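Local coordinates for protein acyl-homoserine-lactone synthase (Pseudomonas aeruginosa, PDB 1RO5) that makes the quorum-sensing signal N-(3-oxododecanoyl)homoserine lactone from an acyl-carrier-protein thioester and S-adenosylmethionine, at residues R154-D158 / K183-L188; P97-S103 / D136-T142; T145-E149 / E171-L176. One frame throughout, in Å; residues are numbered along the deposited sequence.

Contact 1: residues R154-D158 / K183-L188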
ATOM      1  N   ARG A 154      -2.096  11.420 -12.012  1.00 54.63           N
ATOM      2  CA  ARG A 154      -2.683  12.725 -11.909  1.00 56.48           C
ATOM      3  C   ARG A 154      -2.110  13.542 -10.743  1.00 56.58           C
ATOM      4  O   ARG A 154      -2.027  14.801 -10.821  1.00 57.02           O
ATOM      5  CB  ARG A 154      -4.213  12.646 -11.685  1.00 56.49           C
ATOM      6  CG  ARG A 154      -4.973  12.226 -12.941  1.00 62.05           C
ATOM      7  CD  ARG A 154      -6.432  12.587 -12.941  1.00 71.96           C
ATOM      8  NE  ARG A 154      -7.293  11.482 -13.358  1.00 77.71           N
ATOM      9  CZ  ARG A 154      -8.175  10.939 -12.537  1.00 82.88           C
ATOM     10  NH1 ARG A 154      -8.279  11.419 -11.252  1.00 81.53           N
ATOM     11  NH2 ARG A 154      -8.934   9.927 -12.998  1.00 83.95           N
ATOM     12  N   ALA A 155      -1.831  12.878  -9.632  1.00 53.97           N
ATOM     13  CA  ALA A 155      -1.325  13.630  -8.506  1.00 52.60           C
ATOM     14  C   ALA A 155       0.160  14.067  -8.765  1.00 51.43           C
ATOM     15  O   ALA A 155       0.768  14.710  -7.889  1.00 51.66           O
ATOM     16  CB  ALA A 155      -1.413  12.821  -7.254  1.00 51.41           C
ATOM     17  N   GLY A 156       0.707  13.717  -9.926  1.00 48.79           N
ATOM     18  CA  GLY A 156       2.066  14.046 -10.260  1.00 50.64           C
ATOM     19  C   GLY A 156       3.178  13.005 -10.074  1.00 51.77           C
ATOM     20  O   GLY A 156       4.323  13.264 -10.529  1.00 51.90           O
ATOM     21  N   LEU A 157       2.883  11.830  -9.484  1.00 49.19           N
ATOM     22  CA  LEU A 157       3.935  10.905  -9.097  1.00 47.32           C
ATOM     23  C   LEU A 157       4.583  10.378 -10.320  1.00 47.01           C
ATOM     24  O   LEU A 157       4.043  10.422 -11.423  1.00 46.19           O
ATOM     25  CB  LEU A 157       3.401   9.734  -8.271  1.00 46.98           C
ATOM     26  CG  LEU A 157       3.151  10.065  -6.830  1.00 47.33           C
ATOM     27  CD1 LEU A 157       2.539  11.379  -6.623  1.00 51.97           C
ATOM     28  CD2 LEU A 157       2.253   9.044  -6.206  1.00 51.35           C
ATOM     29  N   ASP A 158       5.770   9.819 -10.146  1.00 46.61           N
ATOM     30  CA  ASP A 158       6.399   9.286 -11.287  1.00 46.06           C
ATOM     31  C   ASP A 158       6.095   7.777 -11.209  1.00 46.90           C
ATOM     32  O   ASP A 158       6.646   7.084 -10.360  1.00 48.18           O
ATOM     33  CB  ASP A 158       7.873   9.659 -11.197  1.00 45.98           C
ATOM     34  CG  ASP A 158       8.695   9.007 -12.252  1.00 45.92           C
ATOM     35  OD1 ASP A 158       8.117   8.292 -13.042  1.00 53.00           O
ATOM     36  OD2 ASP A 158       9.933   9.093 -12.375  1.00 49.05           O
ATOM     37  N   LYS A 183      10.711  14.093  -8.844  1.00 42.14           N
ATOM     38  CA  LYS A 183       9.380  14.404  -9.353  1.00 43.24           C
ATOM     39  C   LYS A 183       8.216  14.017  -8.339  1.00 43.87           C
ATOM     40  O   LYS A 183       7.246  14.880  -7.965  1.00 44.60           O
ATOM     41  CB  LYS A 183       9.229  13.789 -10.718  1.00 44.44           C
ATOM     42  CG  LYS A 183       7.853  14.065 -11.276  1.00 47.94           C
ATOM     43  CD  LYS A 183       7.650  13.026 -12.383  1.00 56.33           C
ATOM     44  CE  LYS A 183       6.181  12.877 -12.724  1.00 56.97           C
ATOM     45  NZ  LYS A 183       6.215  12.743 -14.185  1.00 61.98           N
ATOM     46  N   THR A 184       8.383  12.797  -7.754  1.00 41.75           N
ATOM     47  CA  THR A 184       7.424  12.273  -6.729  1.00 39.53           C
ATOM     48  C   THR A 184       7.460  13.110  -5.536  1.00 38.55           C
ATOM     49  O   THR A 184       6.436  13.474  -4.947  1.00 37.08           O
ATOM     50  CB  THR A 184       7.741  10.804  -6.367  1.00 38.51           C
ATOM     51  OG1 THR A 184       7.547   9.982  -7.543  1.00 38.19           O
ATOM     52  CG2 THR A 184       6.836  10.226  -5.309  1.00 36.84           C
ATOM     53  N   GLN A 185       8.671  13.370  -5.108  1.00 40.66           N
ATOM     54  CA  GLN A 185       8.824  14.104  -3.881  1.00 42.27           C
ATOM     55  C   GLN A 185       8.170  15.480  -4.015  1.00 45.99           C
ATOM     56  O   GLN A 185       7.503  15.973  -3.078  1.00 45.74           O
ATOM     57  CB  GLN A 185      10.300  14.237  -3.613  1.00 43.22           C
ATOM     58  CG  GLN A 185      10.957  12.932  -3.103  1.00 42.06           C
ATOM     59  CD  GLN A 185      12.406  13.139  -2.762  1.00 46.03           C
ATOM     60  OE1 GLN A 185      12.730  14.082  -2.052  1.00 51.44           O
ATOM     61  NE2 GLN A 185      13.300  12.319  -3.331  1.00 42.75           N
ATOM     62  N   ILE A 186       8.377  16.125  -5.177  1.00 49.01           N
ATOM     63  CA  ILE A 186       7.862  17.489  -5.373  1.00 51.45           C
ATOM     64  C   ILE A 186       6.306  17.435  -5.421  1.00 51.32           C
ATOM     65  O   ILE A 186       5.622  18.220  -4.757  1.00 53.60           O
ATOM     66  CB  ILE A 186       8.445  18.178  -6.614  1.00 51.63           C
ATOM     67  CG1 ILE A 186       9.987  18.382  -6.512  1.00 54.13           C
ATOM     68  CG2 ILE A 186       7.777  19.543  -6.709  1.00 53.32           C
ATOM     69  CD1 ILE A 186      10.755  18.492  -7.925  1.00 54.34           C
ATOM     70  N   ALA A 187       5.770  16.468  -6.167  1.00 52.02           N
ATOM     71  CA  ALA A 187       4.325  16.172  -6.191  1.00 50.04           C
ATOM     72  C   ALA A 187       3.783  15.995  -4.852  1.00 50.21           C
ATOM     73  O   ALA A 187       2.766  16.538  -4.552  1.00 50.93           O
ATOM     74  CB  ALA A 187       4.051  14.874  -7.059  1.00 50.96           C
ATOM     75  N   LEU A 188       4.432  15.197  -4.018  1.00 51.24           N
ATOM     76  CA  LEU A 188       3.954  15.003  -2.641  1.00 51.71           C
ATOM     77  C   LEU A 188       4.108  16.111  -1.619  1.00 52.91           C
ATOM     78  O   LEU A 188       3.262  16.261  -0.715  1.00 53.56           O
ATOM     79  CB  LEU A 188       4.612  13.728  -2.006  1.00 51.53           C
ATOM     80  CG  LEU A 188       4.253  12.372  -2.639  1.00 51.41           C
ATOM     81  CD1 LEU A 188       4.981  11.341  -2.005  1.00 44.91           C
ATOM     82  CD2 LEU A 188       2.693  12.116  -2.670  1.00 47.32           C
TER
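T184 and D158 make the polar link between these two segments. The backbone N of D158 donates to T184 OG1 over 3.2 Å, and the bond is nearly straight, with 165° at the hydrogen. OG1 lies beside the backbone N of T184 and anti to its carbonyl carbon (chi1 -64°). The methyl T184 CG2 then sits anti to the backbone N, where it meets L157 CG at 4.0 Å. One threonine thus offers a polar branch and an apolar branch to neighbouring residues of the loop.

L157 carries the apolar part. L157 CD1 touches A187 CB at 3.8 Å and L188 CD2 at 4.0 Å, and the two leucine side chains cross at about a right angle. The A187 methyl also packs on the backbone of the turn, with A187 CB 3.4 Å from A155 O. The turn is a Schellman motif that closes helix 146-154. G156 has a positive phi of 98° and no side chain, and A187 of helix 182-189 packs directly on its backbone. Beside it, the aliphatic part of K183 lies along the turn. K183 CD packs on D158 CB at 3.6 Å, and the two side chains cross at about a right angle. The charged ends do not meet: D158 OD1 and K183 NZ are 5.0 Å apart.

Further out, D158 OD2 is hydrogen-bonded to N181 ND2. T184 OG1 has a second hydrogen-bond partner in E179 O, at the end of strand 171-179. L188 reaches M125 and A129 of helix 118-133.

Contact 2: residues P97-S103 / D136-T142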
ATOM      1  N   PRO A  97      17.006  -4.580  -1.536  1.00 42.13           N
ATOM      2  CA  PRO A  97      16.771  -3.962  -0.262  1.00 41.66           C
ATOM      3  C   PRO A  97      16.375  -2.515  -0.372  1.00 41.93           C
ATOM      4  O   PRO A  97      16.072  -1.899   0.629  1.00 41.61           O
ATOM      5  CB  PRO A  97      18.133  -4.097   0.471  1.00 44.52           C
ATOM      6  CG  PRO A  97      19.007  -4.922  -0.405  1.00 45.57           C
ATOM      7  CD  PRO A  97      18.411  -5.025  -1.771  1.00 43.29           C
ATOM      8  N   HIS A  98      16.400  -1.965  -1.561  1.00 42.64           N
ATOM      9  CA  HIS A  98      16.033  -0.560  -1.757  1.00 42.73           C
ATOM     10  C   HIS A  98      14.639  -0.471  -2.417  1.00 41.71           C
ATOM     11  O   HIS A  98      14.158   0.623  -2.762  1.00 41.98           O
ATOM     12  CB  HIS A  98      17.114   0.157  -2.628  1.00 43.21           C
ATOM     13  CG  HIS A  98      18.471   0.149  -2.002  1.00 45.61           C
ATOM     14  ND1 HIS A  98      18.692   0.636  -0.720  1.00 50.80           N
ATOM     15  CD2 HIS A  98      19.656  -0.362  -2.425  1.00 44.66           C
ATOM     16  CE1 HIS A  98      19.969   0.460  -0.396  1.00 49.57           C
ATOM     17  NE2 HIS A  98      20.562  -0.164  -1.403  1.00 49.85           N
ATOM     18  N   ILE A  99      14.014  -1.625  -2.621  1.00 38.62           N
ATOM     19  CA  ILE A  99      12.691  -1.609  -3.183  1.00 37.32           C
ATOM     20  C   ILE A  99      11.714  -2.444  -2.268  1.00 37.09           C
ATOM     21  O   ILE A  99      12.078  -3.563  -1.854  1.00 37.48           O
ATOM     22  CB  ILE A  99      12.773  -2.201  -4.630  1.00 37.33           C
ATOM     23  CG1 ILE A  99      13.837  -1.381  -5.479  1.00 34.37           C
ATOM     24  CG2 ILE A  99      11.329  -2.337  -5.240  1.00 35.07           C
ATOM     25  CD1 ILE A  99      14.188  -2.009  -6.874  1.00 26.90           C
ATOM     26  N   TRP A 100      10.495  -1.931  -2.059  1.00 33.84           N
ATOM     27  CA  TRP A 100       9.477  -2.547  -1.272  1.00 32.95           C
ATOM     28  C   TRP A 100       8.244  -2.650  -2.111  1.00 32.91           C
ATOM     29  O   TRP A 100       8.034  -1.902  -3.058  1.00 35.06           O
ATOM     30  CB  TRP A 100       9.173  -1.638  -0.048  1.00 33.18           C
ATOM     31  CG  TRP A 100      10.141  -1.647   1.083  1.00 31.12           C
ATOM     32  CD1 TRP A 100      11.145  -2.524   1.304  1.00 34.98           C
ATOM     33  CD2 TRP A 100      10.184  -0.715   2.170  1.00 35.02           C
ATOM     34  NE1 TRP A 100      11.776  -2.237   2.501  1.00 36.58           N
ATOM     35  CE2 TRP A 100      11.214  -1.112   3.026  1.00 35.26           C
ATOM     36  CE3 TRP A 100       9.462   0.431   2.486  1.00 37.15           C
ATOM     37  CZ2 TRP A 100      11.515  -0.441   4.171  1.00 38.28           C
ATOM     38  CZ3 TRP A 100       9.747   1.084   3.608  1.00 44.03           C
ATOM     39  CH2 TRP A 100      10.769   0.643   4.460  1.00 37.67           C
ATOM     40  N   GLU A 101       7.385  -3.546  -1.731  1.00 32.70           N
ATOM     41  CA  GLU A 101       6.115  -3.724  -2.340  1.00 33.32           C
ATOM     42  C   GLU A 101       4.997  -3.278  -1.428  1.00 31.96           C
ATOM     43  O   GLU A 101       5.074  -3.477  -0.184  1.00 28.90           O
ATOM     44  CB  GLU A 101       5.873  -5.224  -2.639  1.00 33.55           C
ATOM     45  CG  GLU A 101       4.533  -5.328  -3.378  1.00 35.80           C
ATOM     46  CD  GLU A 101       3.832  -6.694  -3.357  1.00 32.69           C
ATOM     47  OE1 GLU A 101       3.850  -7.394  -2.342  1.00 32.62           O
ATOM     48  OE2 GLU A 101       3.198  -6.988  -4.333  1.00 29.93           O
ATOM     49  N   LEU A 102       4.009  -2.588  -2.021  1.00 31.93           N
ATOM     50  CA  LEU A 102       2.801  -2.224  -1.323  1.00 30.42           C
ATOM     51  C   LEU A 102       1.701  -3.196  -1.760  1.00 31.25           C
ATOM     52  O   LEU A 102       1.594  -3.568  -2.971  1.00 27.80           O
ATOM     53  CB  LEU A 102       2.355  -0.818  -1.662  1.00 31.56           C
ATOM     54  CG  LEU A 102       3.383   0.292  -1.595  1.00 36.99           C
ATOM     55  CD1 LEU A 102       2.700   1.530  -1.993  1.00 37.21           C
ATOM     56  CD2 LEU A 102       3.913   0.356  -0.140  1.00 38.02           C
ATOM     57  N   SER A 103       0.787  -3.485  -0.808  1.00 30.74           N
ATOM     58  CA  SER A 103      -0.319  -4.355  -1.080  1.00 29.85           C
ATOM     59  C   SER A 103      -1.458  -4.128  -0.157  1.00 30.30           C
ATOM     60  O   SER A 103      -1.307  -3.458   0.846  1.00 33.14           O
ATOM     61  CB  SER A 103       0.158  -5.843  -1.046  1.00 29.26           C
ATOM     62  OG  SER A 103       0.586  -6.266   0.227  1.00 27.16           O
ATOM     63  N   ASP A 136      16.151   4.350   3.202  1.00 48.29           N
ATOM     64  CA  ASP A 136      16.959   4.167   1.975  1.00 49.25           C
ATOM     65  C   ASP A 136      16.238   3.408   0.844  1.00 47.22           C
ATOM     66  O   ASP A 136      16.867   2.614   0.100  1.00 46.08           O
ATOM     67  CB  ASP A 136      18.343   3.507   2.281  1.00 50.79           C
ATOM     68  CG  ASP A 136      19.388   3.897   1.237  1.00 58.78           C
ATOM     69  OD1 ASP A 136      19.140   3.826   0.017  1.00 67.09           O
ATOM     70  OD2 ASP A 136      20.492   4.358   1.503  1.00 70.71           O
ATOM     71  N   ILE A 137      14.941   3.647   0.700  1.00 45.17           N
ATOM     72  CA  ILE A 137      14.231   2.981  -0.371  1.00 44.67           C
ATOM     73  C   ILE A 137      14.066   3.927  -1.629  1.00 45.07           C
ATOM     74  O   ILE A 137      13.565   5.059  -1.495  1.00 45.34           O
ATOM     75  CB  ILE A 137      12.856   2.489   0.149  1.00 43.15           C
ATOM     76  CG1 ILE A 137      12.996   1.582   1.387  1.00 45.22           C
ATOM     77  CG2 ILE A 137      11.969   1.995  -1.068  1.00 42.07           C
ATOM     78  CD1 ILE A 137      13.718   0.224   1.138  1.00 41.42           C
ATOM     79  N   GLN A 138      14.393   3.476  -2.832  1.00 44.67           N
ATOM     80  CA  GLN A 138      14.164   4.349  -3.977  1.00 45.93           C
ATOM     81  C   GLN A 138      12.896   4.119  -4.779  1.00 44.53           C
ATOM     82  O   GLN A 138      12.515   5.005  -5.526  1.00 44.79           O
ATOM     83  CB  GLN A 138      15.300   4.273  -4.996  1.00 47.52           C
ATOM     84  CG  GLN A 138      16.074   3.078  -4.923  1.00 53.15           C
ATOM     85  CD  GLN A 138      17.493   3.325  -4.231  1.00 61.97           C
ATOM     86  OE1 GLN A 138      18.493   2.876  -4.774  1.00 60.13           O
ATOM     87  NE2 GLN A 138      17.544   3.993  -3.018  1.00 61.78           N
ATOM     88  N   THR A 139      12.283   2.945  -4.632  1.00 40.74           N
ATOM     89  CA  THR A 139      11.193   2.491  -5.435  1.00 40.12           C
ATOM     90  C   THR A 139      10.160   1.675  -4.642  1.00 39.54           C
ATOM     91  O   THR A 139      10.493   0.750  -3.889  1.00 38.55           O
ATOM     92  CB  THR A 139      11.717   1.581  -6.545  1.00 41.08           C
ATOM     93  OG1 THR A 139      12.647   2.257  -7.358  1.00 43.61           O
ATOM     94  CG2 THR A 139      10.521   1.196  -7.600  1.00 38.78           C
ATOM     95  N   LEU A 140       8.912   1.972  -4.889  1.00 37.61           N
ATOM     96  CA  LEU A 140       7.808   1.157  -4.447  1.00 37.61           C
ATOM     97  C   LEU A 140       7.126   0.423  -5.609  1.00 39.66           C
ATOM     98  O   LEU A 140       6.850   1.026  -6.688  1.00 42.48           O
ATOM     99  CB  LEU A 140       6.826   2.053  -3.773  1.00 37.10           C
ATOM    100  CG  LEU A 140       7.414   2.689  -2.489  1.00 37.23           C
ATOM    101  CD1 LEU A 140       6.345   3.497  -1.845  1.00 36.08           C
ATOM    102  CD2 LEU A 140       8.003   1.748  -1.425  1.00 30.42           C
ATOM    103  N   VAL A 141       6.915  -0.888  -5.506  1.00 37.58           N
ATOM    104  CA  VAL A 141       6.122  -1.536  -6.509  1.00 35.07           C
ATOM    105  C   VAL A 141       4.773  -1.986  -5.889  1.00 35.47           C
ATOM    106  O   VAL A 141       4.649  -2.105  -4.669  1.00 34.98           O
ATOM    107  CB  VAL A 141       6.873  -2.720  -7.118  1.00 36.92           C
ATOM    108  CG1 VAL A 141       8.083  -2.221  -7.852  1.00 34.05           C
ATOM    109  CG2 VAL A 141       7.253  -3.792  -6.052  1.00 34.76           C
ATOM    110  N   THR A 142       3.750  -2.172  -6.703  1.00 32.21           N
ATOM    111  CA  THR A 142       2.485  -2.631  -6.170  1.00 31.85           C
ATOM    112  C   THR A 142       1.620  -3.203  -7.290  1.00 31.62           C
ATOM    113  O   THR A 142       1.751  -2.817  -8.438  1.00 32.64           O
ATOM    114  CB  THR A 142       1.799  -1.482  -5.410  1.00 32.18           C
ATOM    115  OG1 THR A 142       0.548  -1.918  -4.877  1.00 30.53           O
ATOM    116  CG2 THR A 142       1.440  -0.349  -6.414  1.00 31.14           C
TER
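Strands 99-103 and 139-142 run parallel, their short axes 4.5 Å apart at closest and inclined by 36°, with I99, W100 and E101 paired to T139, L140 and V141. W100 N donates to T139 O, V141 N to W100 O, and L102 N to V141 O at 2.8 Å. Ahead of the strands, Q138 N donates to H98 O.

I137 covers one face of the W100 indole. I137 CD1 is 3.5 Å from the centroid of the W100 five-membered ring and 17° off the normal, a CH-pi contact. CG1 lies over the middle of the same face. The W100 CB meets L140 CD2 at 3.8 Å, and L140 CD1 goes on to L102 CD1. On the other face of the sheet, with E101 and V141, I99 CG1 lies beside T139 CB at 3.8 Å, the two side chains pointing the same way.

At the N-terminal end of the pair, H98 ND1 donates to D136 O over 2.8 Å, with the oxygen near the ring edge but tilted from its plane. Q138 CD meets H98 CB at 3.6 Å, and the two side chains cross obliquely. At the other end T142 OG1, anti to its backbone N, reaches L102 O at 2.7 Å from above the carbonyl plane.

D136 closes helix 118-133 in a Schellman motif. Together, strand 99-107, this helix and strand 139-145 form a beta-alpha-beta crossover, within a family related to the acetyltransferases.

Contact 3: residues T145-E149 / E171-L176. With SO4 (sulfate ion), chain E.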
ATOM      1  N   THR A 145      -5.323  -1.263  -9.039  1.00 36.28           N
ATOM      2  CA  THR A 145      -6.167  -1.171 -10.218  1.00 34.17           C
ATOM      3  C   THR A 145      -5.779   0.034 -11.064  1.00 35.88           C
ATOM      4  O   THR A 145      -5.088   1.039 -10.611  1.00 32.25           O
ATOM      5  CB  THR A 145      -7.600  -0.931  -9.827  1.00 35.95           C
ATOM      6  OG1 THR A 145      -7.651   0.353  -9.151  1.00 36.85           O
ATOM      7  CG2 THR A 145      -8.171  -2.009  -8.800  1.00 32.52           C
ATOM      8  N   VAL A 146      -6.351   0.004 -12.270  1.00 36.46           N
ATOM      9  CA  VAL A 146      -6.130   1.099 -13.220  1.00 39.30           C
ATOM     10  C   VAL A 146      -6.578   2.422 -12.696  1.00 39.49           C
ATOM     11  O   VAL A 146      -5.961   3.461 -12.977  1.00 37.97           O
ATOM     12  CB  VAL A 146      -6.724   0.834 -14.600  1.00 39.59           C
ATOM     13  CG1 VAL A 146      -6.484   2.097 -15.480  1.00 43.86           C
ATOM     14  CG2 VAL A 146      -6.045  -0.357 -15.202  1.00 37.76           C
ATOM     15  N   GLY A 147      -7.654   2.375 -11.892  1.00 42.87           N
ATOM     16  CA  GLY A 147      -8.210   3.527 -11.147  1.00 41.07           C
ATOM     17  C   GLY A 147      -7.133   4.162 -10.291  1.00 42.27           C
ATOM     18  O   GLY A 147      -6.887   5.387 -10.330  1.00 42.98           O
ATOM     19  N   VAL A 148      -6.490   3.367  -9.441  1.00 41.61           N
ATOM     20  CA  VAL A 148      -5.543   3.978  -8.504  1.00 39.62           C
ATOM     21  C   VAL A 148      -4.326   4.444  -9.342  1.00 39.67           C
ATOM     22  O   VAL A 148      -3.683   5.420  -9.022  1.00 38.39           O
ATOM     23  CB  VAL A 148      -5.092   2.940  -7.457  1.00 39.10           C
ATOM     24  CG1 VAL A 148      -3.720   3.298  -6.777  1.00 37.85           C
ATOM     25  CG2 VAL A 148      -6.181   2.599  -6.504  1.00 38.31           C
ATOM     26  N   GLU A 149      -4.010   3.704 -10.396  1.00 39.22           N
ATOM     27  CA  GLU A 149      -2.902   4.115 -11.253  1.00 40.82           C
ATOM     28  C   GLU A 149      -3.125   5.567 -11.737  1.00 43.11           C
ATOM     29  O   GLU A 149      -2.228   6.461 -11.574  1.00 41.48           O
ATOM     30  CB  GLU A 149      -2.689   3.172 -12.429  1.00 38.73           C
ATOM     31  CG  GLU A 149      -1.840   3.835 -13.525  1.00 39.07           C
ATOM     32  CD  GLU A 149      -1.680   2.919 -14.702  1.00 45.01           C
ATOM     33  OE1 GLU A 149      -2.621   2.099 -14.935  1.00 50.54           O
ATOM     34  OE2 GLU A 149      -0.629   2.924 -15.401  1.00 43.70           O
ATOM     35  N   GLU A 171     -11.832  -6.613 -11.486  1.00 37.26           N
ATOM     36  CA  GLU A 171     -11.020  -5.376 -11.677  1.00 35.46           C
ATOM     37  C   GLU A 171     -10.122  -5.492 -12.944  1.00 36.24           C
ATOM     38  O   GLU A 171      -9.818  -6.609 -13.411  1.00 36.17           O
ATOM     39  CB  GLU A 171     -10.134  -5.061 -10.457  1.00 34.36           C
ATOM     40  CG  GLU A 171     -10.809  -5.054  -9.075  1.00 34.26           C
ATOM     41  CD  GLU A 171     -11.849  -3.976  -8.890  1.00 38.45           C
ATOM     42  OE1 GLU A 171     -12.590  -4.050  -7.910  1.00 45.48           O
ATOM     43  OE2 GLU A 171     -11.962  -3.030  -9.719  1.00 41.96           O
ATOM     44  N   ARG A 172      -9.696  -4.330 -13.449  1.00 35.70           N
ATOM     45  CA  ARG A 172      -8.552  -4.200 -14.324  1.00 35.73           C
ATOM     46  C   ARG A 172      -7.349  -3.884 -13.492  1.00 35.34           C
ATOM     47  O   ARG A 172      -7.189  -2.794 -12.969  1.00 36.55           O
ATOM     48  CB  ARG A 172      -8.801  -3.127 -15.384  1.00 33.57           C
ATOM     49  CG  ARG A 172      -9.905  -3.610 -16.412  1.00 36.85           C
ATOM     50  CD  ARG A 172     -10.194  -2.607 -17.553  1.00 39.82           C
ATOM     51  NE  ARG A 172     -10.528  -1.303 -16.945  1.00 37.27           N
ATOM     52  CZ  ARG A 172     -10.129  -0.139 -17.417  1.00 37.20           C
ATOM     53  NH1 ARG A 172      -9.339  -0.101 -18.527  1.00 37.26           N
ATOM     54  NH2 ARG A 172     -10.487   0.975 -16.744  1.00 37.52           N
ATOM     55  N   ALA A 173      -6.482  -4.835 -13.348  1.00 34.65           N
ATOM     56  CA  ALA A 173      -5.369  -4.672 -12.382  1.00 34.06           C
ATOM     57  C   ALA A 173      -4.119  -4.422 -13.165  1.00 34.20           C
ATOM     58  O   ALA A 173      -4.043  -4.868 -14.285  1.00 34.69           O
ATOM     59  CB  ALA A 173      -5.211  -5.926 -11.582  1.00 31.48           C
ATOM     60  N   VAL A 174      -3.120  -3.755 -12.583  1.00 33.83           N
ATOM     61  CA  VAL A 174      -1.870  -3.534 -13.230  1.00 32.32           C
ATOM     62  C   VAL A 174      -0.793  -3.534 -12.147  1.00 33.30           C
ATOM     63  O   VAL A 174      -1.091  -3.206 -11.000  1.00 34.00           O
ATOM     64  CB  VAL A 174      -1.968  -2.112 -13.940  1.00 34.50           C
ATOM     65  CG1 VAL A 174      -2.465  -0.952 -12.914  1.00 30.87           C
ATOM     66  CG2 VAL A 174      -0.710  -1.734 -14.711  1.00 29.71           C
ATOM     67  N   ALA A 175       0.463  -3.858 -12.494  1.00 33.94           N
ATOM     68  CA  ALA A 175       1.656  -3.736 -11.639  1.00 32.79           C
ATOM     69  C   ALA A 175       2.324  -2.414 -11.926  1.00 35.29           C
ATOM     70  O   ALA A 175       2.696  -2.128 -13.089  1.00 35.56           O
ATOM     71  CB  ALA A 175       2.708  -4.852 -11.950  1.00 33.51           C
ATOM     72  N   LEU A 176       2.536  -1.620 -10.869  1.00 34.06           N
ATOM     73  CA  LEU A 176       3.153  -0.362 -11.028  1.00 33.19           C
ATOM     74  C   LEU A 176       4.540  -0.282 -10.382  1.00 34.12           C
ATOM     75  O   LEU A 176       4.774  -0.877  -9.353  1.00 33.89           O
ATOM     76  CB  LEU A 176       2.238   0.638 -10.328  1.00 31.28           C
ATOM     77  CG  LEU A 176       0.836   0.774 -10.891  1.00 32.28           C
ATOM     78  CD1 LEU A 176       0.219   1.823 -10.032  1.00 32.64           C
ATOM     79  CD2 LEU A 176       0.772   1.227 -12.364  1.00 39.50           C
TER
HETATM   80  S   SO4 E 404     -11.056   2.165  -8.725  1.00 66.70           S
HETATM   81  O1  SO4 E 404     -10.335   0.972  -8.351  1.00 67.50           O
HETATM   82  O2  SO4 E 404     -10.205   3.344  -8.566  1.00 72.54           O
HETATM   83  O3  SO4 E 404     -12.321   2.280  -7.980  1.00 68.79           O
HETATM   84  O4  SO4 E 404     -11.377   2.136 -10.157  1.00 69.33           O
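T145 stands where strand 139-145 gives way to helix 146-154, and its side chain touches both the strand 171-176 and a sulfate. T145 CB lies 3.7 Å from R172 O. Beyond CB, the methyl T145 CG2 passes E171 obliquely and meets E171 CB at 4.0 Å. The hydroxyl OG1 sits between the backbone N and the carbonyl carbon (chi1 63°), which turns it over the first turn of the helix. There it accepts from V148 N, so T145 is the N-cap. The same T145 OG1 donates to sulfate O1 over 2.9 Å. The sulfate was probably picked up from the crystallisation medium. G147 CA lies 3.3 Å from sulfate O2. The helix start may help to attract the anion.

The backbone joins the segments by one bond. V146 N donates to R172 O at 3.0 Å, with 151° at the hydrogen. V146 CG2 packs on R172 CB, and V146 CB lies over one face of the arginine guanidinium.

One turn on, E149 extends with CG anti to its backbone N (chi1 162°). E149 crosses L176 obliquely. Its CB, CG and carboxyl group touch the L176 methyls, with E149 OE2 3.8 Å from L176 CD2. E149 OE1 comes to 3.7 Å from V174 CG1. The acid is not left among these apolar groups alone: E149 OE1 forms a salt bridge with R161 of strand 158-161.

T145 and A173 form an antiparallel, non-hydrogen-bonded pair at the last step of the strand pairing. The arrangement is a strand-to-helix junction in the alpha-beta-alpha sandwich, where strand 139-145 passes into helix 146-154 beside strand 171-179, with a sulfate held at the N-cap threonine.

Contact 2 is the buried one, its centre about 10 Å from the centre of the chain, while contacts 1 and 3 are partly buried and lie farther out. Contacts 2 and 3 touch within one sheet: T142 O and L176 N are 2.8 Å apart, a probable hydrogen bond between strands 139-145 and 171-179. Contacts 1 and 3 do not touch, but they sit at the two ends of helix 146-154, its start at contact 3 and its closing turn at contact 1. Repeated backbone bonds, two side-chain-to-backbone bonds and apolar side chains hold contact 2. A single backbone-to-side-chain bond crosses contact 1, and a single backbone-to-backbone bond contact 3.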